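Beta/gama crystallin family protein (Methanosarcina acetivorans C2A, PDB 5HT9) binds divalent metal ions such as calcium and magnesium through a beta/gamma-crystallin domain built of two Greek-key motifs. Local coordinates at residues V5-H10 against D33-I38. Residues are numbered along the deposited sequence; the frame is centred on the assembly and turned at random.
With MG (magnesium ion), chain E; NI (nickel (II) ion), chain C; MG (magnesium ion), chain D.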
loop_
_atom_site.group_PDB
_atom_site.type_symbol
_atom_site.label_atom_id
_atom_site.label_comp_id
_atom_site.label_asym_id
_atom_site.label_seq_id
_atom_site.Cartn_x
_atom_site.Cartn_y
_atom_site.Cartn_z
ATOM N N VAL A 5 1.368 8.088 0.231
ATOM C CA VAL A 5 1.927 6.755 0.381
ATOM C C VAL A 5 2.506 6.336 -0.973
ATOM O O VAL A 5 1.944 6.647 -2.033
ATOM C CB VAL A 5 0.871 5.733 0.877
ATOM C CG1 VAL A 5 -0.283 5.598 -0.113
ATOM C CG2 VAL A 5 1.511 4.380 1.153
ATOM N N ILE A 6 3.662 5.687 -0.932
ATOM C CA ILE A 6 4.271 5.172 -2.139
ATOM C C ILE A 6 4.294 3.660 -2.046
ATOM O O ILE A 6 4.739 3.108 -1.040
ATOM C CB ILE A 6 5.686 5.720 -2.338
ATOM C CG1 ILE A 6 5.664 7.252 -2.254
ATOM C CG2 ILE A 6 6.215 5.273 -3.682
ATOM C CD1 ILE A 6 7.009 7.889 -2.332
ATOM N N VAL A 7 3.799 2.991 -3.080
ATOM C CA VAL A 7 3.807 1.529 -3.101
ATOM C C VAL A 7 4.723 1.034 -4.215
ATOM O O VAL A 7 4.835 1.668 -5.263
ATOM C CB VAL A 7 2.387 0.945 -3.291
ATOM C CG1 VAL A 7 1.500 1.243 -2.046
ATOM C CG2 VAL A 7 1.742 1.495 -4.555
ATOM N N TYR A 8 5.353 -0.111 -3.983
ATOM C CA TYR A 8 6.363 -0.653 -4.888
ATOM C C TYR A 8 6.096 -2.109 -5.202
ATOM O O TYR A 8 5.649 -2.870 -4.341
ATOM C CB TYR A 8 7.763 -0.549 -4.276
ATOM C CG TYR A 8 8.342 0.837 -4.129
ATOM C CD1 TYR A 8 7.999 1.657 -3.055
ATOM C CD2 TYR A 8 9.287 1.296 -5.026
ATOM C CE1 TYR A 8 8.567 2.914 -2.910
ATOM C CE2 TYR A 8 9.861 2.539 -4.894
ATOM C CZ TYR A 8 9.504 3.348 -3.844
ATOM O OH TYR A 8 10.100 4.592 -3.743
ATOM N N GLU A 9 6.429 -2.498 -6.424
ATOM C CA GLU A 9 6.213 -3.853 -6.919
ATOM C C GLU A 9 7.102 -4.929 -6.270
ATOM O O GLU A 9 6.697 -6.084 -6.129
ATOM C CB GLU A 9 6.426 -3.849 -8.434
ATOM C CG GLU A 9 6.265 -5.188 -9.097
ATOM C CD GLU A 9 6.600 -5.126 -10.571
ATOM O OE1 GLU A 9 7.176 -4.100 -11.009
ATOM O OE2 GLU A 9 6.303 -6.110 -11.278
ATOM N N HIS A 10 8.313 -4.554 -5.875
ATOM C CA HIS A 10 9.258 -5.525 -5.331
ATOM C C HIS A 10 9.753 -5.109 -3.955
ATOM O O HIS A 10 9.657 -3.950 -3.569
ATOM C CB HIS A 10 10.459 -5.704 -6.280
ATOM C CG HIS A 10 10.088 -6.208 -7.645
ATOM N ND1 HIS A 10 9.279 -7.309 -7.837
ATOM C CD2 HIS A 10 10.426 -5.769 -8.883
ATOM C CE1 HIS A 10 9.132 -7.526 -9.134
ATOM N NE2 HIS A 10 9.812 -6.603 -9.790
ATOM N N ASP A 33 -2.341 -6.662 -6.227
ATOM C CA ASP A 33 -1.750 -7.958 -5.882
ATOM C C ASP A 33 -0.267 -8.054 -6.256
ATOM O O ASP A 33 0.261 -9.152 -6.400
ATOM C CB ASP A 33 -2.519 -9.108 -6.552
ATOM C CG ASP A 33 -3.644 -9.660 -5.682
ATOM O OD1 ASP A 33 -3.955 -9.062 -4.622
ATOM O OD2 ASP A 33 -4.206 -10.712 -6.067
ATOM N N LYS A 34 0.395 -6.908 -6.395
ATOM C CA LYS A 34 1.824 -6.881 -6.697
ATOM C C LYS A 34 2.624 -6.049 -5.699
ATOM O O LYS A 34 3.842 -5.943 -5.820
ATOM C CB LYS A 34 2.072 -6.333 -8.100
ATOM C CG LYS A 34 1.652 -7.251 -9.225
ATOM C CD LYS A 34 1.988 -6.612 -10.563
ATOM C CE LYS A 34 1.686 -7.554 -11.723
ATOM N NZ LYS A 34 2.106 -6.972 -13.033
ATOM N N ILE A 35 1.955 -5.461 -4.715
ATOM C CA ILE A 35 2.650 -4.564 -3.801
ATOM C C ILE A 35 3.498 -5.365 -2.819
ATOM O O ILE A 35 2.993 -6.250 -2.134
ATOM C CB ILE A 35 1.659 -3.657 -3.052
ATOM C CG1 ILE A 35 0.919 -2.769 -4.058
ATOM C CG2 ILE A 35 2.388 -2.800 -2.020
ATOM C CD1 ILE A 35 -0.226 -1.997 -3.443
ATOM N N SER A 36 4.791 -5.051 -2.761
ATOM C CA SER A 36 5.714 -5.827 -1.956
ATOM C C SER A 36 6.462 -4.984 -0.941
ATOM O O SER A 36 7.029 -5.518 -0.001
ATOM C CB SER A 36 6.715 -6.567 -2.857
ATOM O OG SER A 36 6.059 -7.599 -3.575
ATOM N N SER A 37 6.497 -3.671 -1.159
ATOM C CA SER A 37 7.036 -2.762 -0.164
ATOM C C SER A 37 6.317 -1.424 -0.263
ATOM O O SER A 37 5.670 -1.120 -1.272
ATOM C CB SER A 37 8.554 -2.591 -0.319
ATOM O OG SER A 37 8.883 -2.165 -1.630
ATOM N N ILE A 38 6.405 -0.653 0.817
ATOM C CA ILE A 38 5.606 0.556 0.991
ATOM C C ILE A 38 6.373 1.631 1.740
ATOM O O ILE A 38 7.013 1.341 2.742
ATOM C CB ILE A 38 4.322 0.270 1.809
ATOM C CG1 ILE A 38 3.453 -0.807 1.155
ATOM C CG2 ILE A 38 3.530 1.550 2.044
ATOM C CD1 ILE A 38 2.281 -1.236 2.066
HETATM MG MG MG E . 5.317 -7.830 -5.801
HETATM NI NI NI C . 10.140 -6.578 -11.856
HETATM MG MG MG D . -5.470 -8.663 -3.234
HETATM O O HOH W 1 -5.246 -10.427 -2.230
HETATM O O HOH W 2 -6.999 -9.548 -4.473
#
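Glu-9 O, Lys-34 O and Ser-36 OG converge on one magnesium ion, Glu-9 O coming closest at 2.2 Å. The two carbonyl oxygens lie only 2.9 Å apart (Glu-9 O to Lys-34 O), a spacing explained by the cation they share; Asn-76 adds its OD1 to the site. Ser-36 OG meets the metal and also hydrogen-bonds to Asp-75, which probably helps to position it.

One residue before Glu-9, Tyr-8 O receives Ser-36 N at 2.8 Å in a nearly straight bond (175° at the hydrogen), and Ser-37 N more weakly. Two consecutive residues thus face Tyr-8, which defines a classic beta bulge, and the antiparallel pairing resumes with Tyr-8 N bonded to Ser-37 O. Ser-37 OG, held between its backbone N and carbonyl carbon (chi1 56°), donates to His-10 O at 2.7 Å, tilted 23° from the carbonyl plane. Ser-37 OG also passes 3.3 Å from Tyr-8 CB and is hydrogen-bonded to Phe-13 N.

On the face carrying Val-7 and Ile-38, packing is apolar. Ile-35 lays CD1 and CG2 against CB and CG1 of Val-7, CD1 standing 3.9 Å from Val-7 CG1, while Val-5 CG2 meets Ile-38 CG2 at 3.6 Å. Phe-81 of strand 80-83 touches Val-5, Val-7 and Ile-35, joining this sheet to the second one. An alanine in place of Ile-35 would probably leave a gap beside Val-7 and Phe-81 and loosen the seat of the loop whose neighbours Lys-34 and Ser-36 bind the ion.

Asp-33 OD1 binds the second magnesium with Glu-49 O, Ser-77 O, Ser-79 OG and two waters, so the segment 33-38 serves both ions, as in the N/D-N/D-X-X-S/T-S calcium-binding motif of beta/gamma-crystallins, in which one loop supplies ligands to both sites.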